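Local coordinates for sensory box/GGDEF family protein (Caulobacter crescentus, PDB 4YME) that probably makes the second messenger cyclic di-GMP through its GGDEF domain, one part of a longer membrane protein that also carries an EAL domain, at residues G31-V36 against P96-E101. Sequence-based numbering, arbitrary orientation.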
loop_
_atom_site.group_PDB
_atom_site.type_symbol
_atom_site.label_atom_id
_atom_site.label_comp_id
_atom_site.label_asym_id
_atom_site.label_seq_id
_atom_site.Cartn_x
_atom_site.Cartn_y
_atom_site.Cartn_z
ATOM N N GLY A 31 15.377 15.293 7.531
ATOM C CA GLY A 31 16.264 14.622 6.566
ATOM C C GLY A 31 16.022 13.135 6.389
ATOM O O GLY A 31 16.738 12.456 5.634
ATOM N N GLU A 32 14.982 12.620 7.051
ATOM C CA GLU A 32 14.542 11.239 6.814
ATOM C C GLU A 32 14.027 11.064 5.372
ATOM O O GLU A 32 13.683 12.033 4.729
ATOM C CB GLU A 32 13.433 10.853 7.803
ATOM C CG GLU A 32 13.895 10.740 9.219
ATOM C CD GLU A 32 12.766 10.863 10.248
ATOM O OE1 GLU A 32 11.990 11.877 10.194
ATOM O OE2 GLU A 32 12.639 9.952 11.117
ATOM N N SER A 33 14.027 9.812 4.953
ATOM C CA SER A 33 13.450 9.500 3.645
ATOM C C SER A 33 11.958 9.233 3.771
ATOM O O SER A 33 11.483 8.748 4.799
ATOM C CB SER A 33 14.154 8.343 3.000
ATOM O OG SER A 33 13.939 7.186 3.683
ATOM N N LEU A 34 11.245 9.598 2.725
ATOM C CA LEU A 34 9.813 9.400 2.642
ATOM C C LEU A 34 9.469 8.827 1.267
ATOM O O LEU A 34 9.857 9.399 0.246
ATOM C CB LEU A 34 9.104 10.734 2.832
ATOM C CG LEU A 34 7.606 10.804 2.604
ATOM C CD1 LEU A 34 6.935 9.951 3.542
ATOM C CD2 LEU A 34 7.158 12.326 2.663
ATOM N N ALA A 35 8.743 7.724 1.270
ATOM C CA ALA A 35 8.296 7.022 0.040
ATOM C C ALA A 35 6.837 6.666 0.144
ATOM O O ALA A 35 6.328 6.395 1.271
ATOM C CB ALA A 35 9.072 5.755 -0.182
ATOM N N VAL A 36 6.155 6.684 -0.988
ATOM C CA VAL A 36 4.743 6.288 -1.073
ATOM C C VAL A 36 4.671 5.108 -2.003
ATOM O O VAL A 36 5.101 5.194 -3.155
ATOM C CB VAL A 36 3.868 7.436 -1.539
ATOM C CG1 VAL A 36 2.437 7.034 -1.748
ATOM C CG2 VAL A 36 4.053 8.649 -0.529
ATOM N N PRO A 96 16.229 5.405 -2.333
ATOM C CA PRO A 96 15.806 4.456 -3.373
ATOM C C PRO A 96 15.983 2.997 -2.916
ATOM O O PRO A 96 15.049 2.207 -3.063
ATOM C CB PRO A 96 16.715 4.794 -4.574
ATOM C CG PRO A 96 17.329 6.083 -4.259
ATOM C CD PRO A 96 17.424 6.152 -2.780
ATOM N N ALA A 97 17.139 2.674 -2.321
ATOM C CA ALA A 97 17.361 1.361 -1.691
ATOM C C ALA A 97 16.369 1.018 -0.573
ATOM O O ALA A 97 15.842 -0.088 -0.549
ATOM C CB ALA A 97 18.768 1.261 -1.125
ATOM N N VAL A 98 16.172 1.925 0.380
ATOM C CA VAL A 98 15.354 1.614 1.568
ATOM C C VAL A 98 13.881 1.367 1.198
ATOM O O VAL A 98 13.197 0.492 1.794
ATOM C CB VAL A 98 15.475 2.716 2.701
ATOM C CG1 VAL A 98 14.786 3.999 2.327
ATOM C CG2 VAL A 98 14.908 2.233 3.987
ATOM N N ALA A 99 13.413 2.143 0.210
ATOM C CA ALA A 99 12.064 1.959 -0.325
ATOM C C ALA A 99 11.981 0.650 -1.139
ATOM O O ALA A 99 11.067 -0.155 -0.946
ATOM C CB ALA A 99 11.665 3.096 -1.160
ATOM N N ALA A 100 12.978 0.416 -2.013
ATOM C CA ALA A 100 13.021 -0.848 -2.779
ATOM C C ALA A 100 13.040 -2.068 -1.846
ATOM O O ALA A 100 12.405 -3.103 -2.153
ATOM C CB ALA A 100 14.270 -0.870 -3.692
ATOM N N GLU A 101 13.721 -1.966 -0.704
ATOM C CA GLU A 101 13.812 -3.093 0.221
ATOM C C GLU A 101 12.437 -3.423 0.863
ATOM O O GLU A 101 12.025 -4.590 1.003
ATOM C CB GLU A 101 14.841 -2.841 1.298
ATOM C CG GLU A 101 15.132 -4.108 2.150
ATOM C CD GLU A 101 14.266 -4.267 3.411
ATOM O OE1 GLU A 101 13.602 -3.298 3.847
ATOM O OE2 GLU A 101 14.255 -5.388 3.992
#
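Ala35 and Ala99 meet methyl to methyl, CB of Ala35 lying 3.8 Å from CB of Ala99, and this small contact brings the start of strand 33-41 up against the first turns of helix 95-109. The backbones can come close here because neither residue carries more than a methyl: the CA atoms of Ala35 and Ala99 are 6.3 Å apart. Two residues back along the strand the gap is wider, 8.4 Å from CA of Ser33 to CA of Val98, and larger groups bridge it. There the CG1 methyl of Val98 reaches OG of Ser33 at 3.6 Å, a van der Waals touch between a methyl and a hydroxyl. Both atoms get there by the same rotation, each set between its own backbone N and carbonyl carbon (chi1 67° for Ser33, 71° for Val98). Ser33 is modelled in two conformers, and its side-chain contacts belong to the one described, so they are less certain than the alanine pair.

The hydroxyl of Ser33 in this conformer hydrogen-bonds to the carbonyl oxygen of Gly92, on the link from strand 84-91 to the helix, and weakly to that of Ala91. Backbone bonds tie Ser33 to Ala91 and Ala35 to Gln89 within the sheet, and the Gln89 side chain bonds to the carbonyl oxygen of Val98, joining that neighbouring strand to the helix. Leu131 touches both Ala35 and Ala99. The sheet is ferredoxin-like: helices 13-30 and 139-156 pack under Leu34 and Val36 on one face, and helix 95-109 lies over the opposite face, as in GGDEF domains. With no hydrogen bond passing directly between 31-36 and 96-101, their fit rests on van der Waals contact, while hydrogen bonds to Gln89, Ala91 and Gly92 link the two segments indirectly.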